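Local coordinates for alginate lyase A1-II' (Sphingomonas sp. A1, PDB 2CWS), which probably depolymerises alginate by an eliminative lyase reaction, as a member of polysaccharide lyase family 7, this chain being the lyase part of a longer protein, at residues A[88-93]-A[165-170]; A[123-128]-A[136-141]; A[94-99]-A[217-222]. All blocks are in the same frame, centred on the assembly; numbering follows the deposited sequence.

Contact 1. Residues A[88-93]-A[165-170]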
# COMPACT_ATOMS: atom_id res chain seq x y z
N THR A 88 3.77 -3.40 18.08
CA THR A 88 4.58 -3.43 16.87
C THR A 88 3.82 -4.06 15.73
O THR A 88 3.20 -5.11 15.87
CB THR A 88 5.89 -4.18 17.15
OG1 THR A 88 6.69 -3.39 18.04
CG2 THR A 88 6.69 -4.40 15.89
N HIS A 89 3.86 -3.37 14.59
CA HIS A 89 3.06 -3.69 13.42
C HIS A 89 3.95 -3.54 12.21
O HIS A 89 4.36 -2.38 11.93
CB HIS A 89 1.89 -2.69 13.33
CG HIS A 89 1.15 -2.61 14.65
ND1 HIS A 89 0.30 -3.62 15.06
CD2 HIS A 89 1.24 -1.72 15.66
CE1 HIS A 89 -0.16 -3.31 16.27
NE2 HIS A 89 0.40 -2.16 16.64
N THR A 90 4.29 -4.63 11.51
CA THR A 90 5.34 -4.57 10.52
C THR A 90 4.93 -5.25 9.23
O THR A 90 4.55 -6.42 9.25
CB THR A 90 6.61 -5.27 11.04
OG1 THR A 90 6.95 -4.56 12.27
CG2 THR A 90 7.75 -5.14 10.03
N MET A 91 5.07 -4.55 8.11
CA MET A 91 4.93 -5.15 6.78
C MET A 91 6.29 -5.21 6.12
O MET A 91 7.03 -4.22 6.14
CB MET A 91 3.95 -4.29 5.96
CG MET A 91 3.87 -4.80 4.51
SD MET A 91 2.53 -4.04 3.57
CE MET A 91 3.14 -2.32 3.54
N LYS A 92 6.59 -6.34 5.55
CA LYS A 92 7.79 -6.53 4.75
C LYS A 92 7.37 -6.97 3.36
O LYS A 92 6.45 -7.77 3.20
CB LYS A 92 8.74 -7.60 5.30
CG LYS A 92 9.20 -7.28 6.70
CD LYS A 92 10.13 -8.42 7.14
CE LYS A 92 11.10 -8.67 5.99
NZ LYS A 92 12.10 -9.72 6.26
N LEU A 93 8.04 -6.44 2.34
CA LEU A 93 7.75 -6.91 0.99
C LEU A 93 9.02 -6.80 0.17
O LEU A 93 9.95 -6.02 0.47
CB LEU A 93 6.56 -6.15 0.35
CG LEU A 93 6.71 -4.62 0.20
CD1 LEU A 93 7.49 -4.20 -1.05
CD2 LEU A 93 5.30 -4.04 0.08
N GLU A 165 10.34 -2.25 4.16
CA GLU A 165 9.70 -2.59 5.43
C GLU A 165 9.06 -1.31 5.94
O GLU A 165 9.62 -0.23 5.83
CB GLU A 165 10.74 -3.12 6.42
CG GLU A 165 10.15 -3.54 7.76
CD GLU A 165 11.20 -4.19 8.62
OE1 GLU A 165 11.15 -4.02 9.84
OE2 GLU A 165 12.12 -4.87 8.07
N ILE A 166 7.87 -1.47 6.50
CA ILE A 166 7.18 -0.34 7.13
C ILE A 166 6.70 -0.85 8.50
O ILE A 166 5.97 -1.84 8.54
CB ILE A 166 6.00 0.22 6.34
CG1 ILE A 166 6.40 0.47 4.89
CG2 ILE A 166 5.48 1.46 7.02
CD1 ILE A 166 5.22 0.99 4.03
N ARG A 167 7.16 -0.21 9.56
CA ARG A 167 6.85 -0.66 10.94
C ARG A 167 6.32 0.49 11.73
O ARG A 167 6.88 1.58 11.69
CB ARG A 167 8.14 -1.22 11.60
CG ARG A 167 7.96 -1.51 13.08
CD ARG A 167 9.18 -2.26 13.62
NE ARG A 167 10.46 -1.54 13.60
CZ ARG A 167 10.99 -0.89 14.63
NH1 ARG A 167 10.35 -0.77 15.80
NH2 ARG A 167 12.18 -0.32 14.49
N VAL A 168 5.28 0.22 12.51
CA VAL A 168 4.89 1.12 13.57
C VAL A 168 5.20 0.43 14.90
O VAL A 168 4.75 -0.70 15.11
CB VAL A 168 3.36 1.46 13.52
CG1 VAL A 168 2.89 2.14 14.80
CG2 VAL A 168 3.07 2.33 12.30
N THR A 169 5.92 1.10 15.77
CA THR A 169 6.06 0.66 17.15
C THR A 169 5.72 1.82 18.04
O THR A 169 6.41 2.87 18.00
CB THR A 169 7.47 0.12 17.47
OG1 THR A 169 7.68 -1.07 16.70
CG2 THR A 169 7.60 -0.22 18.97
N ASP A 170 4.67 1.71 18.82
CA ASP A 170 4.32 2.73 19.83
C ASP A 170 4.30 4.13 19.24
O ASP A 170 4.88 5.10 19.77
CB ASP A 170 5.26 2.59 21.04
CG ASP A 170 5.11 1.26 21.75
OD1 ASP A 170 6.13 0.78 22.31
OD2 ASP A 170 3.98 0.71 21.71
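M91 and I166 meet on the buried face of the antiparallel strands 88-93 and 165-169, and the pair shows how a concanavalin-like jelly roll packs one face of a sheet tightly while the other stays polar. The two side chains run alongside each other in the same direction. CG of M91 stands opposite the backbone N (chi1 174°), and a bend at the last torsion carries CE to 3.9 Å from I166 CD1. A109 of strand 106-114, in the facing sheet, touches both. H89 and V168 extend the same face. The imidazole passes V168 O obliquely, with CD2 3.7 Å from that oxygen, and its rotation is fixed at both nitrogens, ND1 by H227 and NE2 by the carbonyl of Q86, while W83 stacks on the ring. Paired backbone bonds zip these residues together; M91 N reaches I166 O almost straight, at 169°.

The face carrying T88, T90, K92, E165, R167 and T169 is more open to solvent, K92 being exposed, and is loosest at the K92-E165 end. E165 crosses K92, yet K92 NZ, as modelled here, stays 5.2 Å from E165 OE2, too far for a salt bridge, though the opposite charges probably still attract weakly. E165 OE1 lies 3.6 Å from the methyl CG2 of T90. R167 lies beside T90, its CG 3.3 Å from T90 OG1, and also makes a cation-pi contact with Y174. T169 OG1 is gripped twice: by T88 OG1 at 2.9 Å, and by R167 NH1, which approaches at 2.8 Å, the oxygen close to the guanidinium plane.

Contact 2. Residues A[123-128]-A[136-141]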
# COMPACT_ATOMS: atom_id res chain seq x y z
N PRO A 123 -4.31 8.77 4.94
CA PRO A 123 -3.12 7.87 4.92
C PRO A 123 -2.15 8.38 5.97
O PRO A 123 -2.10 9.57 6.23
CB PRO A 123 -2.54 8.02 3.54
CG PRO A 123 -3.24 9.17 2.91
CD PRO A 123 -4.44 9.56 3.72
N LEU A 124 -1.39 7.42 6.51
CA LEU A 124 -0.26 7.77 7.38
C LEU A 124 1.09 7.66 6.66
O LEU A 124 1.88 8.60 6.68
CB LEU A 124 -0.24 6.86 8.61
CG LEU A 124 0.99 7.07 9.54
CD1 LEU A 124 0.94 8.47 10.18
CD2 LEU A 124 1.05 5.97 10.59
N VAL A 125 1.35 6.52 6.02
CA VAL A 125 2.60 6.32 5.26
C VAL A 125 2.22 6.02 3.82
O VAL A 125 1.37 5.15 3.59
CB VAL A 125 3.47 5.19 5.83
CG1 VAL A 125 4.73 5.02 4.97
CG2 VAL A 125 3.79 5.45 7.31
N LYS A 126 2.87 6.68 2.89
CA LYS A 126 2.74 6.40 1.46
C LYS A 126 4.09 6.17 0.85
O LYS A 126 4.97 7.05 0.94
CB LYS A 126 2.06 7.57 0.72
CG LYS A 126 0.69 7.92 1.33
CD LYS A 126 0.21 9.33 0.90
CE LYS A 126 1.01 10.40 1.70
NZ LYS A 126 0.53 11.76 1.31
N ALA A 127 4.31 4.99 0.25
CA ALA A 127 5.58 4.67 -0.40
C ALA A 127 5.46 5.06 -1.85
O ALA A 127 4.83 4.35 -2.65
CB ALA A 127 5.90 3.19 -0.18
N VAL A 128 6.01 6.23 -2.19
CA VAL A 128 5.86 6.83 -3.52
C VAL A 128 7.05 6.51 -4.40
O VAL A 128 8.17 6.96 -4.11
CB VAL A 128 5.72 8.36 -3.38
CG1 VAL A 128 5.51 8.98 -4.76
CG2 VAL A 128 4.57 8.73 -2.42
N MET A 136 9.27 7.71 1.06
CA MET A 136 8.34 7.23 2.09
C MET A 136 7.79 8.44 2.81
O MET A 136 8.44 9.02 3.69
CB MET A 136 9.14 6.50 3.19
CG MET A 136 9.45 5.10 2.72
SD MET A 136 8.01 4.02 2.67
CE MET A 136 8.84 2.50 3.11
N GLN A 137 6.61 8.86 2.43
CA GLN A 137 5.98 10.07 2.95
C GLN A 137 5.18 9.70 4.20
O GLN A 137 4.40 8.75 4.18
CB GLN A 137 5.03 10.65 1.89
CG GLN A 137 5.80 11.07 0.65
CD GLN A 137 4.96 11.65 -0.49
OE1 GLN A 137 5.53 12.11 -1.53
NE2 GLN A 137 3.69 11.65 -0.40
N VAL A 138 5.39 10.46 5.27
CA VAL A 138 4.64 10.23 6.52
C VAL A 138 3.84 11.48 6.81
O VAL A 138 4.40 12.59 6.97
CB VAL A 138 5.57 9.87 7.71
CG1 VAL A 138 4.73 9.56 8.92
CG2 VAL A 138 6.47 8.69 7.36
N LYS A 139 2.54 11.35 6.89
CA LYS A 139 1.71 12.51 7.13
C LYS A 139 1.97 13.07 8.51
O LYS A 139 2.18 12.32 9.46
CB LYS A 139 0.24 12.08 6.96
CG LYS A 139 -0.70 13.30 6.93
CD LYS A 139 -2.14 12.95 6.69
CE LYS A 139 -3.02 14.11 6.28
NZ LYS A 139 -2.91 15.31 7.18
N GLN A 140 1.98 14.40 8.64
CA GLN A 140 2.24 15.02 9.93
C GLN A 140 1.06 14.86 10.90
O GLN A 140 1.25 14.35 12.01
CB GLN A 140 2.52 16.55 9.76
CG GLN A 140 3.92 16.74 9.10
CD GLN A 140 4.23 18.19 8.87
OE1 GLN A 140 5.37 18.62 9.17
NE2 GLN A 140 3.29 18.98 8.40
N ASN A 141 -0.13 15.30 10.47
CA ASN A 141 -1.25 15.43 11.38
C ASN A 141 -2.40 14.49 10.98
O ASN A 141 -2.60 14.22 9.77
CB ASN A 141 -1.80 16.86 11.35
CG ASN A 141 -0.77 17.85 11.88
OD1 ASN A 141 0.13 17.48 12.65
ND2 ASN A 141 -0.99 19.06 11.39
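Two torsions of M136, chi1 (-80°) and chi2 (-71°), bring its SD, in the conformation described here, alongside the partner strand, 3.6 Å from A127 CB; V125, with CG1 turned opposite its backbone N, reaches the same sulfur at 4.1 Å. The setting is the beta hairpin of strands 120-130 and 133-139 in the larger sheet of the jelly roll, a hairpin serving two environments at once. The face carrying V125, A127, M136 and V138 is buried; I111 and A109 of the adjacent strand 106-114 extend it, V125 touching the first and A127 the second. At the other end of the pair L124 CD1 lies beside V138 CG1, next to W193 and F186, the two side chains pointing the same way.

K126 and Q137 hold the reverse face, which is probably the groove side of the sheet, as in other family 7 lyases. Their backbones form a reciprocal pair of hydrogen bonds, each with 163° at the hydrogen. Above it the K126 chain crosses Q137, CE lying 4.0 Å from Q137 CB, and its ammonium goes on to a salt bridge with D148. V128 CG2 packs against Q137 CD at 3.5 Å.

On its other side, toward strand 106-114, strand 120-130 has a classic beta bulge, L124 and V125 both facing I111; toward 136-139 the ladder runs on, L124 O taking K139 N at 2.8 Å. The aliphatic part of K139 passes P123 O, CD 3.4 Å away. K139 NZ is held by the carbonyls of D143 and N141, 2.8 Å from N141 O.

Contact 3. Residues A[94-99]-A[217-222]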
# COMPACT_ATOMS: atom_id res chain seq x y z
N SER A 94 9.04 -7.53 -0.93
CA SER A 94 10.05 -7.35 -1.96
C SER A 94 9.32 -7.22 -3.29
O SER A 94 8.33 -7.93 -3.50
CB SER A 94 11.16 -8.41 -2.00
OG SER A 94 10.59 -9.62 -2.43
N GLY A 95 9.75 -6.31 -4.11
CA GLY A 95 9.00 -6.05 -5.34
C GLY A 95 9.73 -5.16 -6.27
O GLY A 95 10.92 -4.82 -6.06
N LYS A 96 9.06 -4.72 -7.32
CA LYS A 96 9.61 -3.79 -8.28
C LYS A 96 8.46 -3.09 -9.00
O LYS A 96 7.35 -3.60 -9.04
CB LYS A 96 10.52 -4.44 -9.36
CG LYS A 96 9.82 -5.54 -10.17
CD LYS A 96 10.58 -5.94 -11.42
CE LYS A 96 11.84 -6.66 -11.00
NZ LYS A 96 12.72 -6.90 -12.21
N THR A 97 8.78 -1.92 -9.55
CA THR A 97 7.83 -1.24 -10.44
C THR A 97 8.34 -1.45 -11.84
O THR A 97 9.49 -1.13 -12.17
CB THR A 97 7.70 0.22 -10.02
OG1 THR A 97 7.03 0.28 -8.75
CG2 THR A 97 6.83 0.99 -11.02
N VAL A 98 7.46 -1.99 -12.69
CA VAL A 98 7.82 -2.41 -14.04
C VAL A 98 7.51 -1.33 -15.06
O VAL A 98 8.28 -1.18 -16.02
CB VAL A 98 7.03 -3.70 -14.39
CG1 VAL A 98 7.17 -4.07 -15.88
CG2 VAL A 98 7.45 -4.86 -13.47
N GLN A 99 6.39 -0.64 -14.90
CA GLN A 99 5.92 0.32 -15.89
C GLN A 99 5.18 1.43 -15.13
O GLN A 99 4.44 1.13 -14.19
CB GLN A 99 4.95 -0.35 -16.89
CG GLN A 99 4.40 0.62 -17.93
CD GLN A 99 3.44 -0.14 -18.84
OE1 GLN A 99 3.86 -1.07 -19.56
NE2 GLN A 99 2.16 0.25 -18.91
N ILE A 217 2.42 -0.94 -13.94
CA ILE A 217 2.58 -2.32 -13.47
C ILE A 217 3.53 -2.31 -12.29
O ILE A 217 4.64 -1.79 -12.41
CB ILE A 217 3.17 -3.23 -14.56
CG1 ILE A 217 2.28 -3.29 -15.81
CG2 ILE A 217 3.43 -4.62 -14.01
CD1 ILE A 217 2.96 -3.94 -17.03
N ALA A 218 3.10 -2.92 -11.19
CA ALA A 218 3.98 -3.15 -10.04
C ALA A 218 3.92 -4.63 -9.70
O ALA A 218 2.90 -5.29 -9.93
CB ALA A 218 3.56 -2.34 -8.82
N LYS A 219 5.03 -5.15 -9.17
CA LYS A 219 5.17 -6.54 -8.81
C LYS A 219 5.60 -6.73 -7.38
O LYS A 219 6.37 -5.90 -6.84
CB LYS A 219 6.28 -7.20 -9.69
CG LYS A 219 5.80 -7.48 -11.09
CD LYS A 219 6.92 -8.12 -11.94
CE LYS A 219 6.32 -8.71 -13.22
NZ LYS A 219 7.37 -9.40 -14.05
N LEU A 220 5.14 -7.83 -6.79
CA LEU A 220 5.62 -8.29 -5.49
C LEU A 220 6.09 -9.74 -5.64
O LEU A 220 5.44 -10.57 -6.26
CB LEU A 220 4.54 -8.20 -4.42
CG LEU A 220 4.09 -6.75 -4.08
CD1 LEU A 220 2.94 -6.77 -3.11
CD2 LEU A 220 5.24 -5.95 -3.51
N TYR A 221 7.24 -10.01 -4.97
CA TYR A 221 7.78 -11.37 -4.89
C TYR A 221 7.61 -11.95 -3.49
O TYR A 221 7.61 -13.16 -3.33
CB TYR A 221 9.29 -11.38 -5.24
CG TYR A 221 9.53 -10.96 -6.68
CD1 TYR A 221 9.85 -9.65 -6.97
CD2 TYR A 221 9.38 -11.86 -7.72
CE1 TYR A 221 10.05 -9.23 -8.26
CE2 TYR A 221 9.58 -11.43 -9.03
CZ TYR A 221 9.91 -10.14 -9.30
OH TYR A 221 10.13 -9.68 -10.58
N SER A 222 7.42 -11.10 -2.49
CA SER A 222 7.15 -11.57 -1.12
C SER A 222 6.36 -10.45 -0.42
O SER A 222 6.52 -9.27 -0.78
CB SER A 222 8.44 -11.91 -0.38
OG SER A 222 9.26 -10.78 -0.31
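Antiparallel strands 94-99 and 217-220 cross at 160° and slip register twice, at classic beta bulges where Y221 and S222 both face S94, and V98 and Q99 both face I217. In this jelly-roll sheet one carbonyl absorbs each slip: S94 O takes Y221 N and, weakly, S222 N, while I217 O takes V98 N at 2.8 Å and Q99 N at 3.3 Å. Between the bulges G95 lies tight against the partner strand, its CA 3.0 Å from K219 O, where any side-chain carbon would collide with that oxygen.

The side chains show how a bulge turns its own residues. The Y221 ring runs out past G95, CD1 4.0 Å from G95 CA, with an edge toward K96 CG; farther out the K96 chain, in the conformation described here, crosses the Y221 side chain at its hydroxyl end, CE 3.5 Å from Y221 OH. That hydroxyl is hydrogen-bonded to D46, which also forms a salt bridge with K219, as D44 does. K96 NZ turns to the carbonyl of G159, and stays 6.2 Å from K219 NZ, so two like charges share a face with separate partners. A leucine in place of Y221 would probably leave D46 without its hydroxyl partner and K96 CG without the ring edge it packs against.

At the other bulge, V98 points toward the partner strand. Its CB lies 3.7 Å from I217 CG2. With CG2 beside its own backbone N, V98 crosses the extended aliphatic chain of K219, and V98 CG2 comes to 3.6 Å from K219 CD.

Contacts 1 and 3 both use strand 88-99, which pairs with strand 162-169 on one side and strand 215-228 on the other, and they meet where L93 CD1 packs 3.8 Å from L220 CD2. Contact 2 belongs to the facing sheet and is the most buried; it touches contact 1 across the sandwich, I166 CG1 lying against M136 CE, but not contact 3. Contacts 1 and 3 are only partly buried. Chemistry follows place: mostly methyls and sulfur meet between the sheets, with a few polar groups such as H89 and T97 held by partners, while charged chains lie mainly on the outward faces. Contacts 1 and 2 keep an even register, whereas contact 3 slips twice at bulges.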